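Local coordinates for vascular protein tyrosine phosphatase 1 (Rattus norvegicus, PDB 3I36) that probably hydrolyses phosphotyrosine in proteins to tyrosine and phosphate, this chain being the catalytic domain of a receptor-type tyrosine phosphatase of the plasma membrane, at residues D41-F46 against Q292-N297; A68-K73 against D97-A102; V87-Q92 against F128-W133. One frame throughout, in Å; residues are numbered along the deposited sequence.

How the contacts relate
From the N terminus the chain runs first through helix 28-53, whose middle meets helix 290-305 near the C terminus in contact 1. That contact closes a very long loop, with contacts 2 and 3 both enclosed in it. Contact 2 joins helix 68-71 and the turn after it to strand 99-100; contact 3 joins strand 86-88 and the loop after it to helix 125-134. These two cross along the chain, their segments coming in alternating order, and they touch, with centres 11 Å apart and Asp98 O 2.7 Å from Leu89 N. Contact 1 lies apart, its centre 34 Å from that of contact 2 and 37 Å from that of contact 3.

Contact 1 of 3, residues D41-F46 against Q292-N297; sequences DSNCGF and QYVFLN
Phe46 and Val294 mark the nearest backbone approach, 6.5 Å from CA to CA, between two helical segments whose axes pass 10.7 Å apart and cross at 80°. Along 41-46 the helix is kinked, because Asp41, Ser42 and Asn43 take left-handed backbone angles before the right-handed course resumes at Cys44. Phe46 carries most of the contact. With CG anti to its carbonyl carbon (chi1 -71°), its ring leans across to helix 290-305 and lies beside Val294 and Asn297. Val294 meets it with one branch: CG2 stands 3.8 Å from Phe46 CB, the two side chains crossing at about a right angle. The same methyl lies 4.0 Å from Asn43 ND2, so it sits in the angle between the amide of Asn43 and the phenyl group. Asn43 also reaches the ring within its own segment, OD1 lying in the ring plane at its edge. One turn beyond Val294 along the helix axis, Asn297 comes from the opposite direction and brings CG to 3.3 Å from Phe46 CE2, its amide plane tilted 39° from the ring. Tyr293 adds a looser touch, CE2 being 3.9 Å from Phe46 O, while its hydroxyl is hydrogen-bonded to Glu49 farther along the first helix. Within that helix Phe46 also meets Phe35 edge-to-face, and Asn297 touches Phe31 and Tyr34, so the C-terminal helix rests on both sides of the kink. The arrangement is the packing of the N-terminal helical region against the last helix of the tyrosine phosphatase catalytic domain; the Tyr293 side chain lies about 9 Å from that of Gln288, a probable substrate-binding residue.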
loop_
_atom_site.group_PDB
_atom_site.type_symbol
_atom_site.label_atom_id
_atom_site.label_comp_id
_atom_site.label_asym_id
_atom_site.label_seq_id
_atom_site.Cartn_x
_atom_site.Cartn_y
_atom_site.Cartn_z
ATOM N N ASP A 41 11.962 3.692 -27.737
ATOM C CA ASP A 41 11.243 4.931 -28.044
ATOM C C ASP A 41 10.688 5.571 -26.783
ATOM O O ASP A 41 9.478 5.806 -26.657
ATOM C CB ASP A 41 10.139 4.688 -29.075
ATOM C CG ASP A 41 10.696 4.299 -30.441
ATOM O OD1 ASP A 41 11.938 4.285 -30.586
ATOM O OD2 ASP A 41 9.893 3.989 -31.345
ATOM N N SER A 42 11.580 5.810 -25.831
ATOM C CA SER A 42 11.209 6.541 -24.636
ATOM C C SER A 42 10.096 5.816 -23.866
ATOM O O SER A 42 9.105 6.428 -23.463
ATOM C CB SER A 42 10.749 7.946 -25.034
ATOM O OG SER A 42 10.636 8.804 -23.916
ATOM N N ASN A 43 10.272 4.513 -23.665
ATOM C CA ASN A 43 9.316 3.708 -22.911
ATOM C C ASN A 43 7.955 3.669 -23.570
ATOM O O ASN A 43 6.933 3.604 -22.893
ATOM C CB ASN A 43 9.188 4.220 -21.471
ATOM C CG ASN A 43 10.454 4.000 -20.673
ATOM O OD1 ASN A 43 11.200 3.056 -20.931
ATOM N ND2 ASN A 43 10.716 4.875 -19.714
ATOM N N CYS A 44 7.948 3.706 -24.896
ATOM C CA CYS A 44 6.700 3.762 -25.634
ATOM C C CYS A 44 5.778 2.622 -25.242
ATOM O O CYS A 44 4.599 2.838 -24.961
ATOM C CB CYS A 44 6.958 3.706 -27.134
ATOM S SG CYS A 44 5.450 3.917 -28.099
ATOM N N GLY A 45 6.323 1.408 -25.237
ATOM C CA GLY A 45 5.548 0.223 -24.947
ATOM C C GLY A 45 5.002 0.256 -23.532
ATOM O O GLY A 45 3.841 -0.077 -23.300
ATOM N N PHE A 46 5.843 0.636 -22.577
ATOM C CA PHE A 46 5.371 0.787 -21.204
ATOM C C PHE A 46 4.313 1.876 -21.122
ATOM O O PHE A 46 3.316 1.732 -20.420
ATOM C CB PHE A 46 6.529 1.119 -20.267
ATOM C CG PHE A 46 7.460 -0.027 -20.034
ATOM C CD1 PHE A 46 8.832 0.147 -20.112
ATOM C CD2 PHE A 46 6.962 -1.286 -19.734
ATOM C CE1 PHE A 46 9.688 -0.912 -19.890
ATOM C CE2 PHE A 46 7.817 -2.349 -19.517
ATOM C CZ PHE A 46 9.176 -2.162 -19.591
ATOM N N GLN A 292 6.314 5.204 -12.041
ATOM C CA GLN A 292 6.131 4.098 -11.114
ATOM C C GLN A 292 5.918 2.795 -11.854
ATOM O O GLN A 292 6.444 1.766 -11.456
ATOM C CB GLN A 292 4.954 4.354 -10.170
ATOM C CG GLN A 292 5.287 5.411 -9.144
ATOM C CD GLN A 292 4.079 5.899 -8.394
ATOM O OE1 GLN A 292 2.957 5.468 -8.655
ATOM N NE2 GLN A 292 4.297 6.816 -7.462
ATOM N N TYR A 293 5.115 2.839 -12.908
ATOM C CA TYR A 293 4.827 1.638 -13.674
ATOM C C TYR A 293 6.099 1.091 -14.314
ATOM O O TYR A 293 6.319 -0.115 -14.345
ATOM C CB TYR A 293 3.796 1.939 -14.749
ATOM C CG TYR A 293 3.305 0.717 -15.483
ATOM C CD1 TYR A 293 2.317 -0.083 -14.941
ATOM C CD2 TYR A 293 3.836 0.360 -16.715
ATOM C CE1 TYR A 293 1.857 -1.195 -15.598
ATOM C CE2 TYR A 293 3.372 -0.752 -17.392
ATOM C CZ TYR A 293 2.384 -1.530 -16.818
ATOM O OH TYR A 293 1.905 -2.642 -17.466
ATOM N N VAL A 294 6.923 1.984 -14.843
ATOM C CA VAL A 294 8.192 1.555 -15.405
ATOM C C VAL A 294 9.084 1.028 -14.295
ATOM O O VAL A 294 9.757 0.020 -14.459
ATOM C CB VAL A 294 8.895 2.691 -16.160
ATOM C CG1 VAL A 294 10.293 2.247 -16.603
ATOM C CG2 VAL A 294 8.051 3.110 -17.356
ATOM N N PHE A 295 9.076 1.722 -13.161
ATOM C CA PHE A 295 9.828 1.289 -11.985
ATOM C C PHE A 295 9.480 -0.143 -11.613
ATOM O O PHE A 295 10.358 -0.918 -11.223
ATOM C CB PHE A 295 9.564 2.240 -10.816
ATOM C CG PHE A 295 10.301 1.890 -9.551
ATOM C CD1 PHE A 295 11.638 2.241 -9.386
ATOM C CD2 PHE A 295 9.651 1.242 -8.518
ATOM C CE1 PHE A 295 12.306 1.939 -8.210
ATOM C CE2 PHE A 295 10.308 0.931 -7.352
ATOM C CZ PHE A 295 11.639 1.276 -7.191
ATOM N N LEU A 296 8.203 -0.510 -11.735
ATOM C CA LEU A 296 7.793 -1.884 -11.426
ATOM C C LEU A 296 8.469 -2.827 -12.366
ATOM O O LEU A 296 8.968 -3.885 -11.987
ATOM C CB LEU A 296 6.301 -2.068 -11.651
ATOM C CG LEU A 296 5.410 -1.596 -10.542
ATOM C CD1 LEU A 296 3.980 -1.925 -10.922
ATOM C CD2 LEU A 296 5.843 -2.311 -9.269
ATOM N N ASN A 297 8.458 -2.445 -13.629
ATOM C CA ASN A 297 9.089 -3.281 -14.612
ATOM C C ASN A 297 10.577 -3.339 -14.337
ATOM O O ASN A 297 11.195 -4.385 -14.492
ATOM C CB ASN A 297 8.760 -2.765 -15.995
ATOM C CG ASN A 297 7.351 -3.103 -16.383
ATOM O OD1 ASN A 297 6.413 -2.333 -16.135
ATOM N ND2 ASN A 297 7.181 -4.282 -16.955
#

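Contact 2 of 3, residues A68-K73 against D97-A102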
loop_
_atom_site.group_PDB
_atom_site.type_symbol
_atom_site.label_atom_id
_atom_site.label_comp_id
_atom_site.label_asym_id
_atom_site.label_seq_id
_atom_site.Cartn_x
_atom_site.Cartn_y
_atom_site.Cartn_z
ATOM N N ALA A 68 -21.526 13.301 2.208
ATOM C CA ALA A 68 -21.075 14.565 2.772
ATOM C C ALA A 68 -20.219 14.342 4.011
ATOM O O ALA A 68 -19.133 14.908 4.141
ATOM C CB ALA A 68 -22.280 15.469 3.097
ATOM N N GLU A 69 -20.717 13.503 4.913
ATOM C CA GLU A 69 -20.047 13.226 6.177
ATOM C C GLU A 69 -18.665 12.598 5.973
ATOM O O GLU A 69 -17.784 12.728 6.818
ATOM C CB GLU A 69 -20.914 12.294 7.034
ATOM C CG GLU A 69 -22.180 12.940 7.603
ATOM C CD GLU A 69 -23.151 13.427 6.531
ATOM O OE1 GLU A 69 -23.225 12.804 5.446
ATOM O OE2 GLU A 69 -23.850 14.438 6.780
ATOM N N ASN A 70 -18.477 11.914 4.851
ATOM C CA ASN A 70 -17.218 11.213 4.610
ATOM C C ASN A 70 -16.222 12.014 3.792
ATOM O O ASN A 70 -15.055 11.670 3.742
ATOM C CB ASN A 70 -17.469 9.863 3.946
ATOM C CG ASN A 70 -18.204 8.923 4.846
ATOM O OD1 ASN A 70 -18.121 9.042 6.065
ATOM N ND2 ASN A 70 -18.947 7.997 4.268
ATOM N N ARG A 71 -16.678 13.086 3.153
ATOM C CA ARG A 71 -15.799 13.795 2.237
ATOM C C ARG A 71 -14.559 14.304 2.953
ATOM O O ARG A 71 -13.461 14.271 2.409
ATOM C CB ARG A 71 -16.535 14.939 1.553
ATOM C CG ARG A 71 -17.607 14.451 0.586
ATOM C CD ARG A 71 -18.576 15.582 0.208
ATOM N NE ARG A 71 -19.851 15.049 -0.273
ATOM C CZ ARG A 71 -20.927 15.786 -0.527
ATOM N NH1 ARG A 71 -20.887 17.100 -0.353
ATOM N NH2 ARG A 71 -22.043 15.208 -0.956
ATOM N N GLY A 72 -14.744 14.740 4.189
ATOM C CA GLY A 72 -13.651 15.284 4.968
ATOM C C GLY A 72 -12.755 14.198 5.525
ATOM O O GLY A 72 -11.746 14.491 6.159
ATOM N N LYS A 73 -13.125 12.942 5.291
ATOM C CA LYS A 73 -12.305 11.827 5.742
ATOM C C LYS A 73 -11.382 11.394 4.616
ATOM O O LYS A 73 -10.591 10.465 4.756
ATOM C CB LYS A 73 -13.193 10.669 6.189
ATOM C CG LYS A 73 -14.193 11.032 7.275
ATOM C CD LYS A 73 -15.107 9.844 7.538
ATOM C CE LYS A 73 -16.175 10.165 8.580
ATOM N NZ LYS A 73 -17.091 8.995 8.709
ATOM N N ASP A 97 -19.958 5.918 10.082
ATOM C CA ASP A 97 -18.890 5.453 10.963
ATOM C C ASP A 97 -18.099 4.334 10.289
ATOM O O ASP A 97 -16.987 4.032 10.689
ATOM C CB ASP A 97 -19.470 4.898 12.253
ATOM C CG ASP A 97 -20.080 5.960 13.125
ATOM O OD1 ASP A 97 -19.849 7.166 12.873
ATOM O OD2 ASP A 97 -20.784 5.569 14.070
ATOM N N ASP A 98 -18.679 3.702 9.278
ATOM C CA ASP A 98 -18.014 2.555 8.672
ATOM C C ASP A 98 -16.914 3.007 7.726
ATOM O O ASP A 98 -16.149 2.201 7.191
ATOM C CB ASP A 98 -19.023 1.642 7.956
ATOM C CG ASP A 98 -19.474 2.178 6.591
ATOM O OD1 ASP A 98 -18.983 3.223 6.106
ATOM O OD2 ASP A 98 -20.335 1.520 5.981
ATOM N N TYR A 99 -16.807 4.312 7.552
ATOM C CA TYR A 99 -16.053 4.814 6.421
ATOM C C TYR A 99 -14.611 5.097 6.742
ATOM O O TYR A 99 -14.289 5.767 7.725
ATOM C CB TYR A 99 -16.665 6.083 5.836
ATOM C CG TYR A 99 -15.873 6.509 4.641
ATOM C CD1 TYR A 99 -16.101 5.924 3.400
ATOM C CD2 TYR A 99 -14.851 7.443 4.757
ATOM C CE1 TYR A 99 -15.350 6.272 2.299
ATOM C CE2 TYR A 99 -14.094 7.815 3.648
ATOM C CZ TYR A 99 -14.355 7.212 2.422
ATOM O OH TYR A 99 -13.618 7.550 1.325
ATOM N N ILE A 100 -13.744 4.596 5.875
ATOM C CA ILE A 100 -12.361 5.013 5.883
ATOM C C ILE A 100 -11.879 4.949 4.452
ATOM O O ILE A 100 -12.323 4.105 3.660
ATOM C CB ILE A 100 -11.497 4.118 6.782
ATOM C CG1 ILE A 100 -10.046 4.641 6.813
ATOM C CG2 ILE A 100 -11.586 2.668 6.292
ATOM C CD1 ILE A 100 -9.244 4.160 8.023
ATOM N N ASN A 101 -10.996 5.868 4.103
ATOM C CA ASN A 101 -10.479 5.891 2.762
ATOM C C ASN A 101 -9.432 4.801 2.639
ATOM O O ASN A 101 -8.250 5.027 2.896
ATOM C CB ASN A 101 -9.877 7.238 2.422
ATOM C CG ASN A 101 -9.593 7.357 0.948
ATOM O OD1 ASN A 101 -8.957 6.474 0.365
ATOM N ND2 ASN A 101 -10.088 8.423 0.326
ATOM N N ALA A 102 -9.902 3.612 2.289
ATOM C CA ALA A 102 -9.072 2.417 2.255
ATOM C C ALA A 102 -9.810 1.367 1.458
ATOM O O ALA A 102 -11.043 1.296 1.483
ATOM C CB ALA A 102 -8.809 1.899 3.675
HETATM O O HOH W 1 -20.095 5.443 4.910
HETATM O O HOH W 2 -10.428 7.967 5.945
HETATM O O HOH W 3 -15.499 7.046 9.727
HETATM O O HOH W 4 -19.134 9.549 10.463
#
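Asn70 lays its side chain over one face of the Tyr99 ring, the amide and ring planes only 16° apart. Its CB makes a CH-pi contact, 3.8 Å from the Tyr99 ring centroid, and the amide continues inward over the root of the ring, with Asn70 CG 3.4 Å from Tyr99 CG. Tyr99 can lie under it because its own CG is anti to the backbone N (chi1 -178°), and its hydroxyl is held by Asn74. Lys73 runs past the edge of the same ring in the opposite direction: its extended chain brings CD to 3.7 Å from Tyr99 CD2, near the ring plane. Thus the tyrosine has the amide on a face and the lysine methylenes along its rim. The same straight chain carries Lys73 NZ to Asn70 OD1 at 2.8 Å, a bond almost in line with the amide C=O, which fixes the rotation of the stacked amide; Asn70 ND2 is bonded to Ala64 O. Polar links between the segments pass through water. One water joins Asn70 ND2 to Asp98 OD1, another joins Lys73 O to Asn101 N, and a third lies between Lys73 NZ and Tyr99 O. Lys73 and Asn74 begin the KNRY motif, part of the phosphotyrosine recognition loop of tyrosine phosphatases. Asn101, bonded to Asn74 and Val79, has its side chain about 7 Å from that of Val248 in the probable substrate site. The Lys73 ammonium, held by one amide oxygen and two waters, stays 5.3 Å from Asp97 OD1, whose carboxylate is mainly engaged by Thr93, so their attraction is probably mild and longer-range, not a direct ion pair.

Contact 3 of 3, residues V87-Q92 against F128-W133; sequences VKLSVQ and FWRMVW
Met131 and Leu89 form the close-packed half of this contact: Leu89 CD2 lies 3.6 Å from Met131 CB, and Val87 CG1 approaches Met131 SD at 3.7 Å from about a right angle. Ile115 and Thr117 of strand 114-117 also touch Met131, so this end is buried between strand 86-88, the central sheet and helix 125-134. Toward the exposed side the contact becomes polar and is carried by Arg130. A bend at chi3 (49°) turns its guanidinium toward Ser90, where NH2 donates to Ser90 O at 2.6 Å and to Ser90 OG at 2.9 Å. Both acceptors lie in the guanidinium plane, although the donor stands above the plane of the Ser90 carbonyl. Leu89 CD1 covers one face toward the rim, while Gln92 OE1 stands over the centre of the other at 3.8 Å from Arg130 CZ. This last cover is loose: the amide is turned 83° from the guanidinium and makes no hydrogen bond to it. NH1 meets Asp127 in a salt bridge and Asp97 O in a hydrogen bond. A leucine in place of Arg130 would probably leave Ser90 O, Asp97 O and the Asp127 carboxylate without these partners. Ser90 OG is also bonded to Glu134, which makes a long, weak ion pair with NH2; with the Asp127 salt bridge it is likely to stabilise the positive charge.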
loop_
_atom_site.group_PDB
_atom_site.type_symbol
_atom_site.label_atom_id
_atom_site.label_comp_id
_atom_site.label_asym_id
_atom_site.label_seq_id
_atom_site.Cartn_x
_atom_site.Cartn_y
_atom_site.Cartn_z
ATOM N N VAL A 87 -12.818 -0.690 2.657
ATOM C CA VAL A 87 -12.751 -1.285 3.973
ATOM C C VAL A 87 -13.874 -0.664 4.789
ATOM O O VAL A 87 -13.937 0.550 4.933
ATOM C CB VAL A 87 -11.399 -0.994 4.626
ATOM C CG1 VAL A 87 -11.354 -1.559 6.026
ATOM C CG2 VAL A 87 -10.249 -1.552 3.752
ATOM N N LYS A 88 -14.759 -1.498 5.319
ATOM C CA LYS A 88 -15.887 -0.997 6.090
ATOM C C LYS A 88 -15.635 -1.251 7.557
ATOM O O LYS A 88 -15.396 -2.381 7.954
ATOM C CB LYS A 88 -17.175 -1.692 5.661
ATOM C CG LYS A 88 -17.555 -1.417 4.224
ATOM C CD LYS A 88 -18.778 -2.209 3.817
ATOM C CE LYS A 88 -18.916 -2.246 2.304
ATOM N NZ LYS A 88 -20.123 -3.005 1.864
ATOM N N LEU A 89 -15.675 -0.193 8.359
ATOM C CA LEU A 89 -15.443 -0.329 9.782
ATOM C C LEU A 89 -16.755 -0.557 10.509
ATOM O O LEU A 89 -17.823 -0.494 9.910
ATOM C CB LEU A 89 -14.755 0.918 10.319
ATOM C CG LEU A 89 -13.529 1.316 9.489
ATOM C CD1 LEU A 89 -12.911 2.590 10.059
ATOM C CD2 LEU A 89 -12.513 0.153 9.427
ATOM N N SER A 90 -16.659 -0.841 11.801
ATOM C CA SER A 90 -17.833 -1.019 12.630
ATOM C C SER A 90 -18.606 0.285 12.638
ATOM O O SER A 90 -18.062 1.355 12.359
ATOM C CB SER A 90 -17.418 -1.367 14.059
ATOM O OG SER A 90 -16.505 -0.399 14.543
ATOM N N VAL A 91 -19.888 0.192 12.933
ATOM C CA VAL A 91 -20.693 1.388 13.029
ATOM C C VAL A 91 -21.120 1.524 14.476
ATOM O O VAL A 91 -21.477 0.538 15.117
ATOM C CB VAL A 91 -21.914 1.307 12.114
ATOM C CG1 VAL A 91 -21.469 1.288 10.665
ATOM C CG2 VAL A 91 -22.728 0.066 12.429
ATOM N N GLN A 92 -21.047 2.745 14.991
ATOM C CA GLN A 92 -21.495 3.037 16.342
ATOM C C GLN A 92 -22.878 3.663 16.267
ATOM O O GLN A 92 -23.891 2.997 16.478
ATOM C CB GLN A 92 -20.524 3.991 17.044
ATOM C CG GLN A 92 -19.214 3.360 17.522
ATOM C CD GLN A 92 -18.158 3.255 16.426
ATOM O OE1 GLN A 92 -17.314 4.142 16.274
ATOM N NE2 GLN A 92 -18.197 2.167 15.664
ATOM N N PHE A 128 -8.382 5.278 11.549
ATOM C CA PHE A 128 -7.235 4.534 11.082
ATOM C C PHE A 128 -6.925 3.385 12.026
ATOM O O PHE A 128 -6.793 2.236 11.601
ATOM C CB PHE A 128 -6.032 5.458 10.978
ATOM C CG PHE A 128 -4.799 4.789 10.489
ATOM C CD1 PHE A 128 -4.532 4.700 9.131
ATOM C CD2 PHE A 128 -3.888 4.256 11.386
ATOM C CE1 PHE A 128 -3.361 4.092 8.678
ATOM C CE2 PHE A 128 -2.732 3.640 10.941
ATOM C CZ PHE A 128 -2.471 3.556 9.582
ATOM N N TRP A 129 -6.800 3.689 13.309
ATOM C CA TRP A 129 -6.496 2.644 14.275
ATOM C C TRP A 129 -7.644 1.665 14.451
ATOM O O TRP A 129 -7.430 0.487 14.737
ATOM C CB TRP A 129 -6.050 3.239 15.602
ATOM C CG TRP A 129 -4.681 3.784 15.477
ATOM C CD1 TRP A 129 -4.323 5.093 15.370
ATOM C CD2 TRP A 129 -3.479 3.020 15.364
ATOM N NE1 TRP A 129 -2.956 5.199 15.234
ATOM C CE2 TRP A 129 -2.414 3.940 15.227
ATOM C CE3 TRP A 129 -3.193 1.649 15.380
ATOM C CZ2 TRP A 129 -1.088 3.529 15.104
ATOM C CZ3 TRP A 129 -1.874 1.241 15.250
ATOM C CH2 TRP A 129 -0.838 2.179 15.120
ATOM N N ARG A 130 -8.861 2.139 14.253
ATOM C CA ARG A 130 -10.009 1.256 14.346
ATOM C C ARG A 130 -9.931 0.246 13.205
ATOM O O ARG A 130 -10.227 -0.929 13.380
ATOM C CB ARG A 130 -11.319 2.044 14.307
ATOM C CG ARG A 130 -12.528 1.214 14.707
ATOM C CD ARG A 130 -13.684 2.091 15.177
ATOM N NE ARG A 130 -13.946 3.178 14.251
ATOM C CZ ARG A 130 -14.957 3.202 13.393
ATOM N NH1 ARG A 130 -15.109 4.235 12.582
ATOM N NH2 ARG A 130 -15.805 2.190 13.344
ATOM N N MET A 131 -9.479 0.700 12.044
ATOM C CA MET A 131 -9.318 -0.200 10.911
ATOM C C MET A 131 -8.204 -1.183 11.223
ATOM O O MET A 131 -8.327 -2.385 10.999
ATOM C CB MET A 131 -8.936 0.574 9.671
ATOM C CG MET A 131 -8.631 -0.347 8.511
ATOM S SD MET A 131 -8.512 0.535 6.956
ATOM C CE MET A 131 -6.982 1.430 7.148
ATOM N N VAL A 132 -7.098 -0.651 11.722
ATOM C CA VAL A 132 -5.977 -1.488 12.097
ATOM C C VAL A 132 -6.469 -2.569 13.031
ATOM O O VAL A 132 -6.155 -3.740 12.853
ATOM C CB VAL A 132 -4.872 -0.681 12.799
ATOM C CG1 VAL A 132 -3.937 -1.623 13.587
ATOM C CG2 VAL A 132 -4.083 0.110 11.772
ATOM N N TRP A 133 -7.254 -2.176 14.027
ATOM C CA TRP A 133 -7.721 -3.142 15.012
ATOM C C TRP A 133 -8.728 -4.111 14.417
ATOM O O TRP A 133 -8.564 -5.333 14.472
ATOM C CB TRP A 133 -8.367 -2.470 16.216
ATOM C CG TRP A 133 -8.805 -3.531 17.143
ATOM C CD1 TRP A 133 -10.069 -4.022 17.309
ATOM C CD2 TRP A 133 -7.948 -4.338 17.953
ATOM N NE1 TRP A 133 -10.054 -5.060 18.219
ATOM C CE2 TRP A 133 -8.760 -5.274 18.620
ATOM C CE3 TRP A 133 -6.568 -4.341 18.191
ATOM C CZ2 TRP A 133 -8.240 -6.202 19.521
ATOM C CZ3 TRP A 133 -6.048 -5.270 19.086
ATOM C CH2 TRP A 133 -6.886 -6.187 19.739
#